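CooT (Carboxydothermus hydrogenoformans, PDB 6FAN) probably acts as a nickel chaperone in the maturation of carbon monoxide dehydrogenase, as a small all-strand protein that assembles into a dimer. Local coordinates at residues E3-I8 with E14-E19; E29-E34 with I57-E62. One frame throughout, in Å; residues are numbered along the deposited sequence.

Contact 1 and contact 2 follow each other along the chain, the first closing before the second opens, and their centres lie about 10 Å apart. Contact 1 is the hairpin of strands 4-10 and 13-27, neighbours in a strongly curved sheet of six strands. Contact 2 packs side chains across the inside of that curve, bringing strand 30-35 against the last strand of the chain, 56-61. The two meet directly: Phe-7 N lies 2.8 Å from Ile-57 O, a probable hydrogen bond, and Ala-6 CB packs on Leu-33 CD2 at 3.6 Å. The apolar side of the hairpin thus continues into the leucine packing of contact 2, consistent with a shared core in a chain without helices.

Contact 1 of 2, residues E3-I8 with E14-E19; sequences EASAFI and EELFLE
Ala-6 O faces the amides of both Phe-17 and Leu-18, a classic beta bulge in the antiparallel hairpin of strands 4-10 and 13-27. Phe-17 N gives the short bond, 2.7 Å to Ala-6 O, while Leu-18 N adds a weak one. Ala-6 N returns a bond to Leu-18 O, and Ile-8 and Glu-15 bond in both directions beyond the bulge.

Phe-7 and Leu-16 point to the face opposite Ala-6, Leu-18 and Ile-8. Phe-7 CB rests 3.8 Å from Glu-15 O; its CG stands anti to the carbonyl carbon (chi1 -63°), carrying the ring against the Leu-16 side chain, which crosses it at a slant. There CD1 meets Leu-16 N and CA, CE1 comes 3.9 Å from Leu-16 CD1, and CZ ends near that same methyl. Leu-16 CD1 thus makes a CH-pi contact over one ring face, 24° off the normal, and Glu-14 OE1 lies over the opposite face, both offset toward the rim. A flat aromatic suits this place, since Arg-56, salt-bridged to Glu-14, also makes a cation-pi contact with it. With an alanine here, Leu-16 CD1 would probably lose the ring it packs on and Arg-56 its cation-pi partner. On the Ala-6 side, Ile-8 CG1 reaches Phe-17 CB at 4.1 Å.

Contact 2 of 2, residues E29-E34 with I57-E62; sequences EGLLLE and ILLERE
Leu-59 reaches across the interior of the curved sheet and touches two leucines of strand 30-35 with its two methyls. CD2 meets Leu-31 CD1 at 3.7 Å, the closest approach between the segments, and CD1 lies a looser 4.4 Å from Leu-33 CD2. The contact is purely apolar: the backbones are well apart, with 9.5 Å between Leu-31 CA and Leu-59 CA, and only branched side chains bridge the distance.

The Leu-31 and Leu-59 side chains come from opposing strands and overlap antiparallel at their ends. In both, CG is anti to the carbonyl carbon (chi1 -57° and -56°) and CD1 is the methyl that prolongs the chain. Leu-31 touches with this extended CD1, whereas Leu-59 answers with its other branch, CD2, and sends its extended CD1 to Leu-33. Leucine suits all three positions because its forked end can fill space from a distant backbone without bringing in a polar group that would need a partner. Leu-31 and Leu-33 are two apart on their strand, which puts both on its inward side, while Leu-32 between them packs on Arg-40 and Val-42 instead.

Further out, Leu-59 also touches Ile-8, Ile-43 and Ile-47, and Leu-33 touches Leu-18 and Leu-24. Backbone hydrogen bonds place strand 30-35 between strands 13-27 and 40-43, whereas strand 56-61 runs between 4-10, its parallel neighbour, and 45-51; contact 2 thus packs non-adjacent strands of one sheet against each other.

Contact 1 of 2, residues E3-I8 with E14-E19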
ATOM      1  N   GLU E   3       4.426   0.924 -11.053  1.00 67.68           N
ATOM      2  CA  GLU E   3       4.553   2.032 -10.160  1.00 66.64           C
ATOM      3  C   GLU E   3       3.297   2.893 -10.161  1.00 65.97           C
ATOM      4  O   GLU E   3       2.619   3.120 -11.165  1.00 57.51           O
ATOM      5  CB  GLU E   3       5.778   2.872 -10.552  1.00 76.33           C
ATOM      6  CG  GLU E   3       7.011   2.244 -11.260  1.00 85.67           C
ATOM      7  CD  GLU E   3       6.748   1.946 -12.720  1.00 83.70           C
ATOM      8  OE1 GLU E   3       7.034   0.826 -13.191  1.00 92.67           O
ATOM      9  OE2 GLU E   3       6.356   2.887 -13.441  1.00 87.48           O
ATOM     10  N   ALA E   4       2.940   3.396  -8.985  1.00 56.92           N
ATOM     11  CA  ALA E   4       1.662   4.121  -8.755  1.00 39.86           C
ATOM     12  C   ALA E   4       2.131   5.486  -8.185  1.00 41.55           C
ATOM     13  O   ALA E   4       3.250   5.574  -7.611  1.00 44.59           O
ATOM     14  CB  ALA E   4       0.946   3.377  -7.683  1.00 37.29           C
ATOM     15  N   SER E   5       1.310   6.515  -8.397  1.00 34.49           N
ATOM     16  CA  SER E   5       1.573   7.791  -7.801  1.00 34.72           C
ATOM     17  C   SER E   5       0.992   7.901  -6.399  1.00 32.15           C
ATOM     18  O   SER E   5      -0.162   7.477  -6.137  1.00 32.43           O
ATOM     19  CB  SER E   5       0.982   8.879  -8.706  1.00 31.28           C
ATOM     20  OG  SER E   5       1.731   8.919  -9.901  1.00 37.62           O
ATOM     21  N   ALA E   6       1.780   8.512  -5.473  1.00 29.23           N
ATOM     22  CA  ALA E   6       1.256   8.801  -4.126  1.00 28.61           C
ATOM     23  C   ALA E   6       0.700  10.230  -4.037  1.00 28.98           C
ATOM     24  O   ALA E   6       1.350  11.174  -4.487  1.00 31.97           O
ATOM     25  CB  ALA E   6       2.367   8.598  -3.115  1.00 28.26           C
ATOM     26  N   PHE E   7      -0.456  10.372  -3.429  1.00 33.13           N
ATOM     27  CA  PHE E   7      -1.124  11.670  -3.247  1.00 34.34           C
ATOM     28  C   PHE E   7      -1.391  11.923  -1.771  1.00 38.51           C
ATOM     29  O   PHE E   7      -1.669  10.967  -1.030  1.00 40.56           O
ATOM     30  CB  PHE E   7      -2.463  11.695  -3.981  1.00 33.25           C
ATOM     31  CG  PHE E   7      -2.346  11.555  -5.468  1.00 36.54           C
ATOM     32  CD1 PHE E   7      -2.289  12.712  -6.300  1.00 40.44           C
ATOM     33  CD2 PHE E   7      -2.256  10.274  -6.096  1.00 35.41           C
ATOM     34  CE1 PHE E   7      -2.181  12.587  -7.703  1.00 31.68           C
ATOM     35  CE2 PHE E   7      -2.137  10.188  -7.501  1.00 34.62           C
ATOM     36  CZ  PHE E   7      -2.113  11.339  -8.284  1.00 32.95           C
ATOM     37  N   ILE E   8      -1.317  13.186  -1.362  1.00 35.38           N
ATOM     38  CA  ILE E   8      -1.771  13.584  -0.011  1.00 35.81           C
ATOM     39  C   ILE E   8      -3.202  14.075  -0.149  1.00 43.78           C
ATOM     40  O   ILE E   8      -3.483  14.943  -0.990  1.00 49.04           O
ATOM     41  CB  ILE E   8      -0.906  14.692   0.635  1.00 37.25           C
ATOM     42  CG1 ILE E   8       0.565  14.357   0.654  1.00 37.33           C
ATOM     43  CG2 ILE E   8      -1.458  15.042   1.995  1.00 36.94           C
ATOM     44  CD1 ILE E   8       0.956  13.025   1.303  1.00 44.30           C
ATOM     45  N   GLU E  14      -6.352  16.844  -3.373  1.00 63.10           N
ATOM     46  CA  GLU E  14      -5.296  15.874  -3.616  1.00 49.78           C
ATOM     47  C   GLU E  14      -4.074  16.610  -4.118  1.00 49.13           C
ATOM     48  O   GLU E  14      -4.149  17.341  -5.124  1.00 54.06           O
ATOM     49  CB  GLU E  14      -5.690  14.882  -4.722  1.00 42.12           C
ATOM     50  CG  GLU E  14      -6.778  13.924  -4.305  1.00 44.21           C
ATOM     51  CD  GLU E  14      -7.121  12.907  -5.304  1.00 51.02           C
ATOM     52  OE1 GLU E  14      -6.463  12.864  -6.371  1.00 51.03           O
ATOM     53  OE2 GLU E  14      -8.020  12.112  -4.980  1.00 52.39           O
ATOM     54  N   GLU E  15      -2.921  16.361  -3.498  1.00 42.56           N
ATOM     55  CA  GLU E  15      -1.679  16.861  -4.036  1.00 45.12           C
ATOM     56  C   GLU E  15      -0.767  15.699  -4.331  1.00 41.31           C
ATOM     57  O   GLU E  15      -0.520  14.881  -3.453  1.00 44.04           O
ATOM     58  CB  GLU E  15      -0.949  17.738  -3.023  1.00 47.28           C
ATOM     59  CG  GLU E  15      -1.681  18.125  -1.756  1.00 57.69           C
ATOM     60  CD  GLU E  15      -0.905  19.304  -1.101  1.00 73.66           C
ATOM     61  OE1 GLU E  15       0.349  19.134  -0.925  1.00 62.88           O
ATOM     62  OE2 GLU E  15      -1.505  20.405  -0.818  1.00 69.94           O
ATOM     63  N   LEU E  16      -0.217  15.674  -5.542  1.00 41.69           N
ATOM     64  CA  LEU E  16       0.802  14.731  -5.907  1.00 41.62           C
ATOM     65  C   LEU E  16       1.994  14.830  -4.955  1.00 46.46           C
ATOM     66  O   LEU E  16       2.506  15.910  -4.725  1.00 44.07           O
ATOM     67  CB  LEU E  16       1.239  14.942  -7.347  1.00 40.48           C
ATOM     68  CG  LEU E  16       2.320  14.004  -7.849  1.00 46.68           C
ATOM     69  CD1 LEU E  16       1.738  12.586  -7.996  1.00 37.64           C
ATOM     70  CD2 LEU E  16       2.891  14.596  -9.164  1.00 41.15           C
ATOM     71  N   PHE E  17       2.395  13.701  -4.383  1.00 39.48           N
ATOM     72  CA  PHE E  17       3.534  13.677  -3.469  1.00 36.39           C
ATOM     73  C   PHE E  17       4.758  13.050  -4.105  1.00 37.39           C
ATOM     74  O   PHE E  17       5.876  13.558  -3.935  1.00 40.58           O
ATOM     75  CB  PHE E  17       3.179  12.991  -2.146  1.00 38.32           C
ATOM     76  CG  PHE E  17       4.319  12.940  -1.163  1.00 43.00           C
ATOM     77  CD1 PHE E  17       4.767  14.104  -0.519  1.00 44.57           C
ATOM     78  CD2 PHE E  17       4.931  11.741  -0.863  1.00 41.77           C
ATOM     79  CE1 PHE E  17       5.826  14.062   0.386  1.00 44.59           C
ATOM     80  CE2 PHE E  17       5.974  11.659   0.078  1.00 42.20           C
ATOM     81  CZ  PHE E  17       6.416  12.825   0.700  1.00 51.03           C
ATOM     82  N   LEU E  18       4.559  11.971  -4.863  1.00 36.39           N
ATOM     83  CA  LEU E  18       5.660  11.261  -5.516  1.00 32.10           C
ATOM     84  C   LEU E  18       5.109  10.357  -6.637  1.00 33.53           C
ATOM     85  O   LEU E  18       4.158   9.606  -6.426  1.00 34.80           O
ATOM     86  CB  LEU E  18       6.484  10.445  -4.487  1.00 34.67           C
ATOM     87  CG  LEU E  18       7.821   9.882  -4.998  1.00 36.77           C
ATOM     88  CD1 LEU E  18       8.768  11.015  -5.441  1.00 39.65           C
ATOM     89  CD2 LEU E  18       8.545   8.921  -4.061  1.00 36.59           C
ATOM     90  N   GLU E  19       5.709  10.444  -7.804  1.00 32.01           N
ATOM     91  CA  GLU E  19       5.266   9.673  -8.931  1.00 36.00           C
ATOM     92  C   GLU E  19       6.094   8.433  -9.059  1.00 39.10           C
ATOM     93  O   GLU E  19       7.215   8.367  -8.637  1.00 36.99           O
ATOM     94  CB  GLU E  19       5.314  10.481 -10.253  1.00 36.47           C
ATOM     95  CG  GLU E  19       4.389  11.698 -10.358  1.00 38.77           C
ATOM     96  CD  GLU E  19       4.003  12.148 -11.783  1.00 46.82           C
ATOM     97  OE1 GLU E  19       4.769  12.822 -12.445  1.00 53.65           O
ATOM     98  OE2 GLU E  19       2.905  11.875 -12.250  1.00 40.58           O
TER

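Contact 2 of 2, residues E29-E34 with I57-E62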
ATOM      1  N   GLU E  29       9.985   7.004  11.662  1.00 42.92           N
ATOM      2  CA  GLU E  29       9.998   8.379  11.164  1.00 44.78           C
ATOM      3  C   GLU E  29       8.913   8.729  10.132  1.00 46.03           C
ATOM      4  O   GLU E  29       8.837   9.869   9.688  1.00 52.47           O
ATOM      5  CB  GLU E  29      11.370   8.745  10.560  1.00 46.76           C
ATOM      6  CG  GLU E  29      12.532   8.736  11.518  1.00 56.59           C
ATOM      7  CD  GLU E  29      13.080   7.325  11.830  1.00 72.70           C
ATOM      8  OE1 GLU E  29      13.409   6.554  10.888  1.00 77.56           O
ATOM      9  OE2 GLU E  29      13.156   6.983  13.033  1.00 66.54           O
ATOM     10  N   GLY E  30       8.081   7.772   9.745  1.00 37.58           N
ATOM     11  CA  GLY E  30       7.083   8.033   8.683  1.00 37.12           C
ATOM     12  C   GLY E  30       7.097   6.982   7.601  1.00 38.76           C
ATOM     13  O   GLY E  30       7.824   5.965   7.693  1.00 38.78           O
ATOM     14  N   LEU E  31       6.281   7.187   6.579  1.00 36.39           N
ATOM     15  CA  LEU E  31       6.250   6.265   5.449  1.00 35.46           C
ATOM     16  C   LEU E  31       7.413   6.640   4.564  1.00 37.76           C
ATOM     17  O   LEU E  31       7.518   7.789   4.138  1.00 38.06           O
ATOM     18  CB  LEU E  31       4.933   6.380   4.680  1.00 32.23           C
ATOM     19  CG  LEU E  31       3.661   6.133   5.512  1.00 34.41           C
ATOM     20  CD1 LEU E  31       2.432   6.281   4.601  1.00 41.17           C
ATOM     21  CD2 LEU E  31       3.633   4.778   6.242  1.00 31.75           C
ATOM     22  N   LEU E  32       8.305   5.693   4.308  1.00 28.29           N
ATOM     23  CA  LEU E  32       9.390   5.924   3.395  1.00 30.47           C
ATOM     24  C   LEU E  32       9.015   5.398   1.990  1.00 34.68           C
ATOM     25  O   LEU E  32       8.733   4.193   1.812  1.00 28.98           O
ATOM     26  CB  LEU E  32      10.656   5.216   3.885  1.00 33.52           C
ATOM     27  CG  LEU E  32      11.924   5.137   3.007  1.00 39.75           C
ATOM     28  CD1 LEU E  32      12.403   6.472   2.472  1.00 47.26           C
ATOM     29  CD2 LEU E  32      13.052   4.534   3.851  1.00 38.31           C
ATOM     30  N   LEU E  33       9.043   6.304   1.005  1.00 30.22           N
ATOM     31  CA  LEU E  33       8.682   5.977  -0.391  1.00 30.34           C
ATOM     32  C   LEU E  33       9.907   6.040  -1.246  1.00 35.59           C
ATOM     33  O   LEU E  33      10.713   6.949  -1.089  1.00 37.83           O
ATOM     34  CB  LEU E  33       7.618   6.945  -0.906  1.00 27.38           C
ATOM     35  CG  LEU E  33       6.163   6.699  -0.524  1.00 34.60           C
ATOM     36  CD1 LEU E  33       5.879   6.766   0.992  1.00 37.28           C
ATOM     37  CD2 LEU E  33       5.316   7.747  -1.210  1.00 36.44           C
ATOM     38  N   GLU E  34      10.098   5.033  -2.105  1.00 28.43           N
ATOM     39  CA  GLU E  34      11.200   5.082  -3.070  1.00 28.99           C
ATOM     40  C   GLU E  34      10.594   4.863  -4.450  1.00 33.51           C
ATOM     41  O   GLU E  34       9.851   3.862  -4.668  1.00 29.41           O
ATOM     42  CB  GLU E  34      12.231   4.020  -2.758  1.00 31.87           C
ATOM     43  CG  GLU E  34      13.395   3.923  -3.749  1.00 35.75           C
ATOM     44  CD  GLU E  34      14.376   2.801  -3.411  1.00 42.10           C
ATOM     45  OE1 GLU E  34      14.089   1.601  -3.546  1.00 50.02           O
ATOM     46  OE2 GLU E  34      15.456   3.111  -2.912  1.00 45.94           O
ATOM     47  N   ILE E  57      -1.885   5.783  -4.675  1.00 31.71           N
ATOM     48  CA  ILE E  57      -1.651   5.524  -3.260  1.00 27.78           C
ATOM     49  C   ILE E  57      -2.149   6.811  -2.567  1.00 28.57           C
ATOM     50  O   ILE E  57      -1.587   7.866  -2.791  1.00 29.86           O
ATOM     51  CB  ILE E  57      -0.152   5.313  -2.938  1.00 26.85           C
ATOM     52  CG1 ILE E  57       0.402   4.070  -3.672  1.00 27.43           C
ATOM     53  CG2 ILE E  57       0.028   5.178  -1.416  1.00 24.81           C
ATOM     54  CD1 ILE E  57       1.963   4.070  -3.805  1.00 29.34           C
ATOM     55  N   LEU E  58      -3.181   6.716  -1.729  1.00 30.79           N
ATOM     56  CA  LEU E  58      -3.723   7.891  -1.064  1.00 32.24           C
ATOM     57  C   LEU E  58      -3.334   7.896   0.386  1.00 31.11           C
ATOM     58  O   LEU E  58      -3.612   6.947   1.105  1.00 29.94           O
ATOM     59  CB  LEU E  58      -5.251   7.973  -1.194  1.00 28.65           C
ATOM     60  CG  LEU E  58      -5.818   7.810  -2.614  1.00 35.94           C
ATOM     61  CD1 LEU E  58      -7.314   8.199  -2.491  1.00 38.35           C
ATOM     62  CD2 LEU E  58      -5.133   8.722  -3.633  1.00 33.79           C
ATOM     63  N   LEU E  59      -2.674   8.983   0.762  1.00 27.84           N
ATOM     64  CA  LEU E  59      -2.096   9.174   2.083  1.00 35.00           C
ATOM     65  C   LEU E  59      -2.818  10.318   2.800  1.00 39.48           C
ATOM     66  O   LEU E  59      -3.297  11.255   2.151  1.00 42.09           O
ATOM     67  CB  LEU E  59      -0.597   9.515   1.940  1.00 31.57           C
ATOM     68  CG  LEU E  59       0.292   8.534   1.177  1.00 33.07           C
ATOM     69  CD1 LEU E  59       1.726   9.008   1.053  1.00 29.69           C
ATOM     70  CD2 LEU E  59       0.189   7.139   1.761  1.00 28.46           C
ATOM     71  N   GLU E  60      -2.929  10.216   4.131  1.00 41.45           N
ATOM     72  CA  GLU E  60      -3.453  11.321   4.952  1.00 45.44           C
ATOM     73  C   GLU E  60      -2.429  11.661   6.017  1.00 43.47           C
ATOM     74  O   GLU E  60      -1.958  10.761   6.715  1.00 40.68           O
ATOM     75  CB  GLU E  60      -4.772  10.886   5.605  1.00 46.25           C
ATOM     76  CG  GLU E  60      -5.787  11.980   5.948  1.00 64.88           C
ATOM     77  CD  GLU E  60      -7.247  11.499   5.776  1.00 74.39           C
ATOM     78  OE1 GLU E  60      -7.474  11.001   4.664  1.00 67.45           O
ATOM     79  OE2 GLU E  60      -8.117  11.638   6.698  1.00 70.66           O
ATOM     80  N   ARG E  61      -2.040  12.941   6.122  1.00 46.14           N
ATOM     81  CA  ARG E  61      -1.086  13.390   7.150  1.00 47.72           C
ATOM     82  C   ARG E  61      -1.526  13.091   8.580  1.00 46.22           C
ATOM     83  O   ARG E  61      -2.725  13.049   8.841  1.00 53.85           O
ATOM     84  CB  ARG E  61      -0.733  14.865   7.010  1.00 49.21           C
ATOM     85  CG  ARG E  61      -0.015  15.224   5.711  1.00 51.08           C
ATOM     86  CD  ARG E  61       0.414  16.681   5.812  1.00 56.43           C
ATOM     87  NE  ARG E  61       1.084  17.138   4.607  1.00 52.92           N
ATOM     88  CZ  ARG E  61       2.385  17.019   4.389  1.00 58.32           C
ATOM     89  NH1 ARG E  61       3.161  16.419   5.288  1.00 61.93           N
ATOM     90  NH2 ARG E  61       2.913  17.451   3.245  1.00 54.10           N
ATOM     91  N   GLU E  62      -0.551  12.849   9.457  1.00 53.21           N
ATOM     92  CA  GLU E  62      -0.834  12.771  10.916  1.00 66.64           C
ATOM     93  C   GLU E  62      -0.106  13.875  11.637  1.00 66.38           C
ATOM     94  O   GLU E  62      -0.367  15.058  11.391  1.00 61.66           O
ATOM     95  CB  GLU E  62      -0.463  11.440  11.497  1.00 72.91           C
ATOM     96  CG  GLU E  62      -1.357  10.295  11.071  1.00 70.32           C
ATOM     97  CD  GLU E  62      -0.661   8.959  11.275  1.00 83.38           C
ATOM     98  OE1 GLU E  62       0.588   8.933  11.479  1.00 87.36           O
ATOM     99  OE2 GLU E  62      -1.357   7.909  11.242  1.00 79.10           O
TER